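Long-range contacts in PTS system, lactose-specific IIBC components (Streptococcus pneumoniae, PDB 3NBM), which probably relays a phosphoryl group, as the lactose-specific IIB domain of the phosphotransferase system, to the sugar during its uptake into the cell: residues I57-Q62 against I81-G86; K5-L10 against F102-Y107; Q21-I26 against V37-G42; L10-G15 against G42-H47. One frame throughout, in Å; residues are numbered along the deposited sequence. Where two conformers were deposited one is given.

Contact 1: residues I57-Q62 against I81-G86; sequences IILAPQ and IVATRG
Ile58 and Val82 stand side by side on one face of the sheet, both pointing the same way, and touch through Ile58 CG1 and Val82 CG2 at 3.6 Å. With Val82 CG1 anti to the carbonyl carbon (chi1 -48°), CG2 falls between the backbone N and the carbonyl carbon and lies against Ile58. On the other face Ile57 and Ile81 are paired alike, but the chain of Ile81 bends at its second torsion and swings CD1 back to 3.8 Å from Ile57 CB. Farther along that face Leu59 lies beside the small Ala83, and Met70 of helix 67-74 covers Ile57 and Leu59. Two backbone bonds, Val82 N to Ile57 O (3.0 Å) and the straighter Leu59 N to Val82 O (173°), set the parallel register. Where the strands end, Thr84 takes over: its OG1 donates to Leu59 O at 2.7 Å, in the carbonyl plane and on a lone pair, while Thr84 N adds only a weak bond to the same oxygen. Thr84 CG2 lies 3.8 Å from Ile58 CG2, and OG1 also lies 3.3 Å from Pro61 CD. A water donates to Ala60 O and accepts from Thr84 N, bridging the two chains just past the strand ends. Such pairing of parallel strands, with helix 67-74 as the right-handed crossover, is typical of the beta-alpha-beta unit of an open, Rossmann-like alpha/beta sheet.

Contact 2: residues K5-L10 against F102-Y107; sequences KELKVL and FVLEHY
Leu7 reaches from the strand to the C-terminal end of helix 96-105 and the residues just after it, and meets Val103, Leu104 and Tyr107. Its CB leaves the backbone toward the helix, and CG, set anti to the backbone N (chi1 -171°), carries the fork of the side chain to the helix. CD1 lies over one face of the Tyr107 ring, 3.6 Å from the ring centroid and 18° off its normal, a CH-pi contact displaced toward the CD2 side, where Leu7 CD1 and Tyr107 CD2 are 3.4 Å apart. CD2 packs on Val103 CG1 at 3.5 Å, the two side chains sliding past each other in opposite directions, and also comes to 4.1 Å from Tyr107 CB. The end of Leu104 reaches in as well, its CD2 lying 4.2 Å from Leu7 CD2. Two residues along the strand, Val9 CG2 meets the same Val103 methyl at 3.8 Å, so that CG1 of Val103 is shared by both strand residues. No hydrogen bond crosses the contact. On the helix side His106, just past the last turn, donates from ND1 to Phe102 O at 2.8 Å, the oxygen lying in its ring plane, and so ties the outgoing chain to the helix. A C-terminal helix laid on a central strand by alternate apolar residues is typical of the layered alpha/beta fold.

Contact 3: residues Q21-I26 against V37-G42; sequences QLANAI and VIANSG
Val37, at the start of the strand, meets the helix through CG1, which lies 3.8 Å from Ile26 CG2; the two side chains cross at about a right angle. Ala39, next on the same face, is the middle of the contact. Its CB is 3.8 Å from Ile26 CG2, which stands anti to the backbone N while CG1 lies beside it (chi1 -68°). Ala39 CB also comes to 3.9 Å from Ala23 CB and 3.8 Å from Ala23 O. With only methyls between them, the two backbones come close, the CA atoms of Ala23 and Ala39 being 4.9 Å apart. Asn40 points away from the helix and gives its OD1 to a hydrogen bond with Tyr54, yet its carbonyl carbon lies 3.9 Å from Ala23 CB. At Ser41 the strand turns a CB back to the helix, 4.2 Å from Ala23 CB. No hydrogen bond joins the two segments, though Asn27 OD1, one residue beyond 21-26, accepts from Ala39 N. Ile26 also meets Ala99 and Val103 of helix 96-105. Helix and strand run nearly antiparallel, at 170°, as is typical of the crossover helix and its following strand in a beta-alpha-beta unit.

Contact 4: residues L10-G15 against G42-H47; sequences LVLCAG and GAYGAH
The C-terminal ends of two parallel strands and the loops after them pair at the C-terminal edge of the sheet, where a IIB domain is expected to hold its phosphorylation loop. Gly42 N donates to Val11 O, Cys13 N to Gly42 O, and Tyr44 N to Cys13 O at 2.8 Å in a nearly straight bond (174°) past strand 37-43. Beside it Leu12, with CG beside the backbone N (chi1 -64°), holds the apolar part: CD1 comes over one face of the His47 ring, 4.1 Å from its centroid, and also meets Tyr44 CD2 at 3.8 Å; CD2 lies 3.5 Å from Gly42 O. His47 CE1 in turn lies 3.4 Å above the plane of the Tyr44 ring, over its centre. Gly45 N, within the type II turn from Ala43 to Ala46, donates in the ring plane to His47 ND1, beyond the turn, at 3.0 Å. In the loop after Cys13, Gly15 N donates to Cys13 SG at 3.5 Å. The Cys13 side chain, on the other face from Leu12, touches Thr18 and Ser19 of helix 18-33. A cysteine ending the first strand, then a glycine-rich loop and helix, is consistent with the P-loop-like phosphorylation site of lactose-type IIB domains.

Overall arrangement
All four contacts build one parallel sheet and its helices. Contacts 1 and 4 are strand pairings, held by backbone hydrogen bonds, while contacts 2 and 3 set helices on the sheet mainly by apolar side chains, with no hydrogen bond between their segments. Contacts 1 and 3 are buried; contacts 2 and 4 are partly buried, at opposite ends of strand 7-13, with centres about 17 Å apart and Leu10 in common. Contacts 3 and 4 share Gly42. Contact 1 joins contacts 2 and 4 through Leu10 O, which meets Ile58 N at 2.9 Å, and touches contact 3 through Ile58 on Leu22 and Ile26. Loops past the strand ends bring more polar chemistry into contacts 1 and 4.

Contact 1: residues I57-Q62 against I81-G86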
loop_
_atom_site.group_PDB
_atom_site.type_symbol
_atom_site.label_atom_id
_atom_site.label_comp_id
_atom_site.label_asym_id
_atom_site.label_seq_id
_atom_site.Cartn_x
_atom_site.Cartn_y
_atom_site.Cartn_z
ATOM N N ILE A 57 -3.178 -3.516 -1.619
ATOM C CA ILE A 57 -2.967 -3.177 -0.211
ATOM C C ILE A 57 -1.538 -3.543 0.104
ATOM O O ILE A 57 -1.071 -4.644 -0.173
ATOM C CB ILE A 57 -3.973 -3.878 0.730
ATOM C CG1 ILE A 57 -5.411 -3.529 0.265
ATOM C CG2 ILE A 57 -3.715 -3.462 2.177
ATOM C CD1 ILE A 57 -6.509 -4.177 1.013
ATOM N N ILE A 58 -0.839 -2.585 0.699
ATOM C CA ILE A 58 0.557 -2.738 1.107
ATOM C C ILE A 58 0.648 -2.692 2.640
ATOM O O ILE A 58 0.184 -1.752 3.273
ATOM C CB ILE A 58 1.445 -1.573 0.549
ATOM C CG1 ILE A 58 1.362 -1.499 -0.989
ATOM C CG2 ILE A 58 2.911 -1.729 1.040
ATOM C CD1 ILE A 58 1.931 -0.232 -1.604
ATOM N N LEU A 59 1.208 -3.752 3.208
ATOM C CA LEU A 59 1.445 -3.839 4.639
ATOM C C LEU A 59 2.803 -3.212 4.953
ATOM O O LEU A 59 3.827 -3.617 4.392
ATOM C CB LEU A 59 1.404 -5.314 5.110
ATOM C CG LEU A 59 0.063 -6.007 4.941
ATOM C CD1 LEU A 59 0.222 -7.513 5.229
ATOM C CD2 LEU A 59 -0.961 -5.399 5.867
ATOM N N ALA A 60 2.808 -2.245 5.877
ATOM C CA ALA A 60 4.045 -1.693 6.416
ATOM C C ALA A 60 4.751 -2.770 7.255
ATOM O O ALA A 60 4.128 -3.776 7.655
ATOM C CB ALA A 60 3.763 -0.483 7.253
ATOM N N PRO A 61 6.039 -2.580 7.571
ATOM C CA PRO A 61 6.816 -3.619 8.251
ATOM C C PRO A 61 6.176 -4.131 9.526
ATOM O O PRO A 61 6.196 -5.332 9.772
ATOM C CB PRO A 61 8.135 -2.895 8.532
ATOM C CG PRO A 61 8.284 -2.004 7.332
ATOM C CD PRO A 61 6.898 -1.486 7.077
ATOM N N GLN A 62 5.588 -3.252 10.298
ATOM C CA GLN A 62 5.090 -3.639 11.605
ATOM C C GLN A 62 3.789 -4.393 11.616
ATOM O O GLN A 62 3.355 -4.853 12.661
ATOM C CB GLN A 62 5.040 -2.454 12.497
ATOM C CG GLN A 62 6.464 -2.031 12.841
ATOM C CD GLN A 62 6.532 -0.618 13.250
ATOM O OE1 GLN A 62 6.140 0.302 12.483
ATOM N NE2 GLN A 62 7.049 -0.399 14.474
ATOM N N ILE A 81 -2.109 -8.057 -2.622
ATOM C CA ILE A 81 -1.573 -7.794 -1.271
ATOM C C ILE A 81 -0.071 -7.948 -1.322
ATOM O O ILE A 81 0.430 -8.943 -1.841
ATOM C CB ILE A 81 -2.125 -8.800 -0.201
ATOM C CG1 ILE A 81 -3.649 -8.884 -0.216
ATOM C CG2 ILE A 81 -1.588 -8.488 1.164
ATOM C CD1 ILE A 81 -4.374 -7.619 0.081
ATOM N N VAL A 82 0.648 -7.002 -0.722
ATOM C CA VAL A 82 2.104 -7.078 -0.637
ATOM C C VAL A 82 2.542 -6.705 0.774
ATOM O O VAL A 82 1.995 -5.803 1.379
ATOM C CB VAL A 82 2.833 -6.209 -1.691
ATOM C CG1 VAL A 82 2.268 -6.421 -3.084
ATOM C CG2 VAL A 82 2.779 -4.801 -1.329
ATOM N N ALA A 83 3.506 -7.450 1.293
ATOM C CA ALA A 83 4.122 -7.149 2.588
ATOM C C ALA A 83 5.513 -6.599 2.385
ATOM O O ALA A 83 6.180 -6.968 1.424
ATOM C CB ALA A 83 4.207 -8.387 3.492
ATOM N N THR A 84 5.942 -5.738 3.297
ATOM C CA THR A 84 7.247 -5.106 3.215
ATOM C C THR A 84 8.081 -5.415 4.463
ATOM O O THR A 84 7.574 -5.805 5.527
ATOM C CB THR A 84 7.123 -3.571 3.053
ATOM O OG1 THR A 84 6.492 -3.001 4.201
ATOM C CG2 THR A 84 6.336 -3.228 1.762
ATOM N N ARG A 85 9.378 -5.202 4.298
ATOM C CA ARG A 85 10.339 -5.281 5.386
ATOM C C ARG A 85 10.991 -3.910 5.579
ATOM O O ARG A 85 10.899 -3.049 4.717
ATOM C CB ARG A 85 11.316 -6.435 5.103
ATOM C CG ARG A 85 10.665 -7.803 5.223
ATOM C CD ARG A 85 11.477 -8.917 4.573
ATOM N NE ARG A 85 10.923 -10.216 4.905
ATOM C CZ ARG A 85 9.823 -10.746 4.386
ATOM N NH1 ARG A 85 9.134 -10.089 3.469
ATOM N NH2 ARG A 85 9.386 -11.918 4.825
ATOM N N GLY A 86 11.624 -3.700 6.723
ATOM C CA GLY A 86 12.008 -2.354 7.188
ATOM C C GLY A 86 12.867 -1.534 6.254
ATOM O O GLY A 86 12.517 -0.426 5.935
HETATM O O HOH W 1 4.764 -6.068 5.993
#

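Contact 2: residues K5-L10 against F102-Y107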
loop_
_atom_site.group_PDB
_atom_site.type_symbol
_atom_site.label_atom_id
_atom_site.label_comp_id
_atom_site.label_asym_id
_atom_site.label_seq_id
_atom_site.Cartn_x
_atom_site.Cartn_y
_atom_site.Cartn_z
ATOM N N LYS A 5 -9.845 3.193 -15.095
ATOM C CA LYS A 5 -9.996 3.540 -13.655
ATOM C C LYS A 5 -8.640 3.868 -13.022
ATOM O O LYS A 5 -7.607 3.286 -13.360
ATOM C CB LYS A 5 -10.659 2.395 -12.851
ATOM N N GLU A 6 -8.664 4.802 -12.089
ATOM C CA GLU A 6 -7.505 5.093 -11.259
ATOM C C GLU A 6 -7.197 3.915 -10.341
ATOM O O GLU A 6 -8.101 3.371 -9.740
ATOM C CB GLU A 6 -7.794 6.342 -10.442
ATOM C CG GLU A 6 -6.645 6.789 -9.571
ATOM C CD GLU A 6 -6.932 8.092 -8.892
ATOM O OE1 GLU A 6 -7.964 8.197 -8.219
ATOM O OE2 GLU A 6 -6.068 8.982 -8.931
ATOM N N LEU A 7 -5.931 3.542 -10.250
ATOM C CA LEU A 7 -5.481 2.511 -9.330
ATOM C C LEU A 7 -5.568 3.014 -7.886
ATOM O O LEU A 7 -5.069 4.096 -7.574
ATOM C CB LEU A 7 -4.044 2.117 -9.665
ATOM C CG LEU A 7 -3.520 0.893 -8.920
ATOM C CD1 LEU A 7 -4.240 -0.384 -9.385
ATOM C CD2 LEU A 7 -2.008 0.751 -9.127
ATOM N N LYS A 8 -6.220 2.241 -7.026
ATOM C CA LYS A 8 -6.449 2.636 -5.628
ATOM C C LYS A 8 -5.580 1.751 -4.724
ATOM O O LYS A 8 -5.706 0.522 -4.740
ATOM C CB LYS A 8 -7.918 2.476 -5.249
ATOM C CG LYS A 8 -8.917 3.133 -6.186
ATOM C CD LYS A 8 -8.866 4.596 -6.220
ATOM C CE LYS A 8 -10.054 5.183 -7.026
ATOM N NZ LYS A 8 -10.069 6.691 -7.121
ATOM N N VAL A 9 -4.709 2.402 -3.952
ATOM C CA VAL A 9 -3.749 1.740 -3.078
ATOM C C VAL A 9 -4.032 2.131 -1.621
ATOM O O VAL A 9 -4.238 3.297 -1.322
ATOM C CB VAL A 9 -2.308 2.132 -3.438
ATOM C CG1 VAL A 9 -1.300 1.374 -2.568
ATOM C CG2 VAL A 9 -2.057 1.899 -4.933
ATOM N N LEU A 10 -4.038 1.138 -0.740
ATOM C CA LEU A 10 -4.150 1.359 0.703
ATOM C C LEU A 10 -2.908 0.827 1.391
ATOM O O LEU A 10 -2.539 -0.328 1.188
ATOM C CB LEU A 10 -5.401 0.671 1.249
ATOM C CG LEU A 10 -5.659 0.811 2.760
ATOM C CD1 LEU A 10 -5.913 2.260 3.158
ATOM C CD2 LEU A 10 -6.859 -0.058 3.138
ATOM N N PHE A 102 7.264 0.731 -7.404
ATOM C CA PHE A 102 6.901 -0.393 -6.562
ATOM C C PHE A 102 5.410 -0.731 -6.700
ATOM O O PHE A 102 5.041 -1.887 -6.830
ATOM C CB PHE A 102 7.249 -0.070 -5.107
ATOM C CG PHE A 102 6.896 -1.156 -4.134
ATOM C CD1 PHE A 102 7.805 -2.159 -3.828
ATOM C CD2 PHE A 102 5.674 -1.157 -3.489
ATOM C CE1 PHE A 102 7.478 -3.141 -2.910
ATOM C CE2 PHE A 102 5.371 -2.142 -2.580
ATOM C CZ PHE A 102 6.283 -3.112 -2.289
ATOM N N VAL A 103 4.558 0.291 -6.647
ATOM C CA VAL A 103 3.121 0.073 -6.798
ATOM C C VAL A 103 2.821 -0.604 -8.136
ATOM O O VAL A 103 2.156 -1.638 -8.201
ATOM C CB VAL A 103 2.347 1.400 -6.660
ATOM C CG1 VAL A 103 0.924 1.259 -7.225
ATOM C CG2 VAL A 103 2.352 1.874 -5.206
ATOM N N LEU A 104 3.328 -0.028 -9.221
ATOM C CA LEU A 104 2.981 -0.545 -10.533
ATOM C C LEU A 104 3.574 -1.938 -10.761
ATOM O O LEU A 104 2.950 -2.767 -11.433
ATOM C CB LEU A 104 3.328 0.486 -11.635
ATOM C CG LEU A 104 2.390 1.723 -11.593
ATOM C CD1 LEU A 104 2.922 2.897 -12.367
ATOM C CD2 LEU A 104 0.980 1.335 -12.082
ATOM N N GLU A 105 4.761 -2.208 -10.222
ATOM C CA GLU A 105 5.335 -3.531 -10.420
ATOM C C GLU A 105 4.535 -4.594 -9.665
ATOM O O GLU A 105 4.592 -5.768 -10.042
ATOM C CB GLU A 105 6.838 -3.561 -10.091
ATOM C CG GLU A 105 7.662 -2.857 -11.150
ATOM C CD GLU A 105 9.126 -2.634 -10.811
ATOM O OE1 GLU A 105 9.567 -2.933 -9.678
ATOM O OE2 GLU A 105 9.830 -2.146 -11.724
ATOM N N HIS A 106 3.745 -4.182 -8.670
ATOM C CA HIS A 106 2.863 -5.082 -7.944
ATOM C C HIS A 106 1.409 -5.031 -8.366
ATOM O O HIS A 106 0.547 -5.599 -7.690
ATOM C CB HIS A 106 2.988 -4.824 -6.445
ATOM C CG HIS A 106 4.292 -5.263 -5.894
ATOM N ND1 HIS A 106 5.412 -4.465 -5.912
ATOM C CD2 HIS A 106 4.683 -6.454 -5.394
ATOM C CE1 HIS A 106 6.429 -5.136 -5.402
ATOM N NE2 HIS A 106 6.011 -6.343 -5.076
ATOM N N TYR A 107 1.145 -4.403 -9.505
ATOM C CA TYR A 107 -0.170 -4.418 -10.076
ATOM C C TYR A 107 -0.065 -4.449 -11.599
ATOM O O TYR A 107 -0.400 -3.506 -12.299
ATOM C CB TYR A 107 -0.997 -3.219 -9.604
ATOM C CG TYR A 107 -2.460 -3.522 -9.741
ATOM C CD1 TYR A 107 -3.127 -4.192 -8.726
ATOM C CD2 TYR A 107 -3.150 -3.254 -10.911
ATOM C CE1 TYR A 107 -4.443 -4.535 -8.833
ATOM C CE2 TYR A 107 -4.498 -3.593 -11.028
ATOM C CZ TYR A 107 -5.131 -4.246 -9.990
ATOM O OH TYR A 107 -6.457 -4.606 -10.117
#

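Contact 3: residues Q21-I26 against V37-G42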
loop_
_atom_site.group_PDB
_atom_site.type_symbol
_atom_site.label_atom_id
_atom_site.label_comp_id
_atom_site.label_asym_id
_atom_site.label_seq_id
_atom_site.Cartn_x
_atom_site.Cartn_y
_atom_site.Cartn_z
ATOM N N GLN A 21 3.622 7.792 5.398
ATOM C CA GLN A 21 4.900 8.120 4.759
ATOM C C GLN A 21 4.962 7.497 3.363
ATOM O O GLN A 21 5.382 8.138 2.400
ATOM C CB GLN A 21 6.078 7.605 5.595
ATOM C CG GLN A 21 6.148 8.172 6.999
ATOM C CD GLN A 21 7.093 9.349 7.089
ATOM O OE1 GLN A 21 7.443 9.932 6.065
ATOM N NE2 GLN A 21 7.492 9.719 8.303
ATOM N N LEU A 22 4.571 6.235 3.251
ATOM C CA LEU A 22 4.554 5.585 1.949
ATOM C C LEU A 22 3.419 6.106 1.066
ATOM O O LEU A 22 3.641 6.354 -0.119
ATOM C CB LEU A 22 4.546 4.060 2.057
ATOM C CG LEU A 22 4.611 3.344 0.708
ATOM C CD1 LEU A 22 5.875 3.716 -0.067
ATOM C CD2 LEU A 22 4.494 1.824 0.834
ATOM N N ALA A 23 2.215 6.292 1.620
ATOM C CA ALA A 23 1.123 6.858 0.808
ATOM C C ALA A 23 1.529 8.204 0.210
ATOM O O ALA A 23 1.259 8.473 -0.967
ATOM C CB ALA A 23 -0.170 6.974 1.630
ATOM N N ASN A 24 2.158 9.049 1.023
ATOM C CA ASN A 24 2.598 10.342 0.520
ATOM C C ASN A 24 3.614 10.217 -0.610
ATOM O O ASN A 24 3.532 10.939 -1.609
ATOM C CB ASN A 24 3.236 11.187 1.617
ATOM C CG ASN A 24 2.236 11.654 2.660
ATOM O OD1 ASN A 24 1.028 11.677 2.431
ATOM N ND2 ASN A 24 2.747 12.061 3.814
ATOM N N ALA A 25 4.577 9.312 -0.461
ATOM C CA ALA A 25 5.594 9.102 -1.490
ATOM C C ALA A 25 4.952 8.606 -2.787
ATOM O O ALA A 25 5.304 9.071 -3.875
ATOM C CB ALA A 25 6.694 8.143 -0.982
ATOM N N ILE A 26 4.024 7.659 -2.677
ATOM C CA ILE A 26 3.345 7.130 -3.851
ATOM C C ILE A 26 2.597 8.253 -4.557
ATOM O O ILE A 26 2.678 8.404 -5.785
ATOM C CB ILE A 26 2.358 6.012 -3.470
ATOM C CG1 ILE A 26 3.105 4.772 -2.970
ATOM C CG2 ILE A 26 1.423 5.703 -4.669
ATOM C CD1 ILE A 26 2.221 3.760 -2.249
ATOM N N VAL A 37 -2.943 6.966 -10.105
ATOM C CA VAL A 37 -2.823 6.226 -8.860
ATOM C C VAL A 37 -3.135 7.155 -7.713
ATOM O O VAL A 37 -2.700 8.320 -7.711
ATOM C CB VAL A 37 -1.382 5.676 -8.636
ATOM C CG1 VAL A 37 -1.284 4.989 -7.304
ATOM C CG2 VAL A 37 -0.922 4.747 -9.756
ATOM N N ILE A 38 -3.913 6.655 -6.750
ATOM C CA ILE A 38 -4.078 7.322 -5.454
ATOM C C ILE A 38 -3.784 6.308 -4.344
ATOM O O ILE A 38 -4.221 5.164 -4.415
ATOM C CB ILE A 38 -5.510 7.911 -5.271
ATOM C CG1 ILE A 38 -5.691 8.607 -3.929
ATOM C CG2 ILE A 38 -6.590 6.841 -5.429
ATOM C CD1 ILE A 38 -4.981 9.811 -3.798
ATOM N N ALA A 39 -3.039 6.764 -3.348
ATOM C CA ALA A 39 -2.752 5.991 -2.147
ATOM C C ALA A 39 -3.331 6.642 -0.914
ATOM O O ALA A 39 -3.171 7.851 -0.703
ATOM C CB ALA A 39 -1.253 5.810 -1.966
ATOM N N ASN A 40 -3.943 5.819 -0.080
ATOM C CA ASN A 40 -4.372 6.209 1.253
ATOM C C ASN A 40 -3.645 5.406 2.281
ATOM O O ASN A 40 -3.027 4.385 1.961
ATOM C CB ASN A 40 -5.877 6.038 1.418
ATOM C CG ASN A 40 -6.646 6.938 0.539
ATOM O OD1 ASN A 40 -7.323 6.484 -0.356
ATOM N ND2 ASN A 40 -6.513 8.253 0.773
ATOM N N SER A 41 -3.724 5.866 3.522
ATOM C CA SER A 41 -3.134 5.166 4.663
ATOM C C SER A 41 -4.195 4.889 5.713
ATOM O O SER A 41 -5.198 5.588 5.812
ATOM C CB SER A 41 -1.983 5.985 5.262
ATOM O OG SER A 41 -2.416 7.221 5.732
ATOM N N GLY A 42 -3.945 3.875 6.503
ATOM C CA GLY A 42 -4.846 3.526 7.569
ATOM C C GLY A 42 -4.214 2.567 8.531
ATOM O O GLY A 42 -3.106 2.050 8.301
#

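Contact 4: residues L10-G15 against G42-H47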
loop_
_atom_site.group_PDB
_atom_site.type_symbol
_atom_site.label_atom_id
_atom_site.label_comp_id
_atom_site.label_asym_id
_atom_site.label_seq_id
_atom_site.Cartn_x
_atom_site.Cartn_y
_atom_site.Cartn_z
ATOM N N LEU A 10 -4.038 1.138 -0.740
ATOM C CA LEU A 10 -4.150 1.359 0.703
ATOM C C LEU A 10 -2.908 0.827 1.391
ATOM O O LEU A 10 -2.539 -0.328 1.188
ATOM C CB LEU A 10 -5.401 0.671 1.249
ATOM C CG LEU A 10 -5.659 0.811 2.760
ATOM C CD1 LEU A 10 -5.913 2.260 3.158
ATOM C CD2 LEU A 10 -6.859 -0.058 3.138
ATOM N N VAL A 11 -2.219 1.694 2.131
ATOM C CA VAL A 11 -1.065 1.307 2.937
ATOM C C VAL A 11 -1.522 1.202 4.401
ATOM O O VAL A 11 -2.097 2.144 4.924
ATOM C CB VAL A 11 0.114 2.300 2.814
ATOM C CG1 VAL A 11 1.352 1.776 3.543
ATOM C CG2 VAL A 11 0.409 2.645 1.360
ATOM N N LEU A 12 -1.259 0.057 5.032
ATOM C CA LEU A 12 -1.686 -0.176 6.410
ATOM C C LEU A 12 -0.488 -0.304 7.327
ATOM O O LEU A 12 0.495 -0.960 7.002
ATOM C CB LEU A 12 -2.539 -1.459 6.508
ATOM C CG LEU A 12 -3.870 -1.413 5.742
ATOM C CD1 LEU A 12 -4.557 -2.789 5.807
ATOM C CD2 LEU A 12 -4.770 -0.275 6.247
ATOM N N CYS A 13 -0.588 0.313 8.503
ATOM C CA CYS A 13 0.399 0.118 9.561
ATOM C C CYS A 13 -0.335 -0.280 10.847
ATOM O O CYS A 13 -1.541 -0.563 10.825
ATOM C CB CYS A 13 1.304 1.356 9.746
ATOM S SG CYS A 13 0.494 2.832 10.322
ATOM N N ALA A 14 0.410 -0.312 11.949
ATOM C CA ALA A 14 -0.127 -0.681 13.237
ATOM C C ALA A 14 -0.574 0.536 14.045
ATOM O O ALA A 14 -0.884 0.411 15.231
ATOM C CB ALA A 14 0.905 -1.511 14.038
ATOM N N GLY A 15 -0.647 1.694 13.404
ATOM C CA GLY A 15 -1.133 2.924 14.007
ATOM C C GLY A 15 -0.087 3.945 14.378
ATOM O O GLY A 15 -0.415 4.963 14.964
ATOM N N GLY A 42 -3.945 3.875 6.503
ATOM C CA GLY A 42 -4.846 3.526 7.569
ATOM C C GLY A 42 -4.214 2.567 8.531
ATOM O O GLY A 42 -3.106 2.050 8.301
ATOM N N ALA A 43 -4.923 2.293 9.628
ATOM C CA ALA A 43 -4.516 1.313 10.620
ATOM C C ALA A 43 -5.101 -0.073 10.300
ATOM O O ALA A 43 -6.281 -0.187 9.967
ATOM C CB ALA A 43 -4.983 1.735 12.041
ATOM N N TYR A 44 -4.280 -1.105 10.431
ATOM C CA TYR A 44 -4.761 -2.480 10.292
ATOM C C TYR A 44 -5.792 -2.735 11.380
ATOM O O TYR A 44 -5.522 -2.544 12.558
ATOM C CB TYR A 44 -3.592 -3.472 10.366
ATOM C CG TYR A 44 -3.966 -4.864 9.901
ATOM C CD1 TYR A 44 -4.619 -5.779 10.726
ATOM C CD2 TYR A 44 -3.738 -5.246 8.595
ATOM C CE1 TYR A 44 -5.020 -7.025 10.242
ATOM C CE2 TYR A 44 -4.108 -6.470 8.131
ATOM C CZ TYR A 44 -4.764 -7.357 8.945
ATOM O OH TYR A 44 -5.154 -8.582 8.418
ATOM N N GLY A 45 -6.963 -3.178 10.974
ATOM C CA GLY A 45 -8.105 -3.335 11.858
ATOM C C GLY A 45 -9.263 -2.399 11.569
ATOM O O GLY A 45 -10.390 -2.679 11.976
ATOM N N ALA A 46 -9.001 -1.286 10.871
ATOM C CA ALA A 46 -10.049 -0.367 10.398
ATOM C C ALA A 46 -10.396 -0.624 8.945
ATOM O O ALA A 46 -11.190 0.103 8.363
ATOM C CB ALA A 46 -9.633 1.101 10.581
ATOM N N HIS A 47 -9.855 -1.709 8.374
ATOM C CA HIS A 47 -9.883 -1.916 6.931
ATOM C C HIS A 47 -10.875 -2.972 6.442
ATOM O O HIS A 47 -11.021 -3.148 5.235
ATOM C CB HIS A 47 -8.492 -2.299 6.446
ATOM C CG HIS A 47 -8.099 -3.650 6.920
ATOM N ND1 HIS A 47 -7.753 -3.919 8.225
ATOM C CD2 HIS A 47 -8.129 -4.837 6.278
ATOM C CE1 HIS A 47 -7.532 -5.215 8.345
ATOM N NE2 HIS A 47 -7.758 -5.790 7.179
#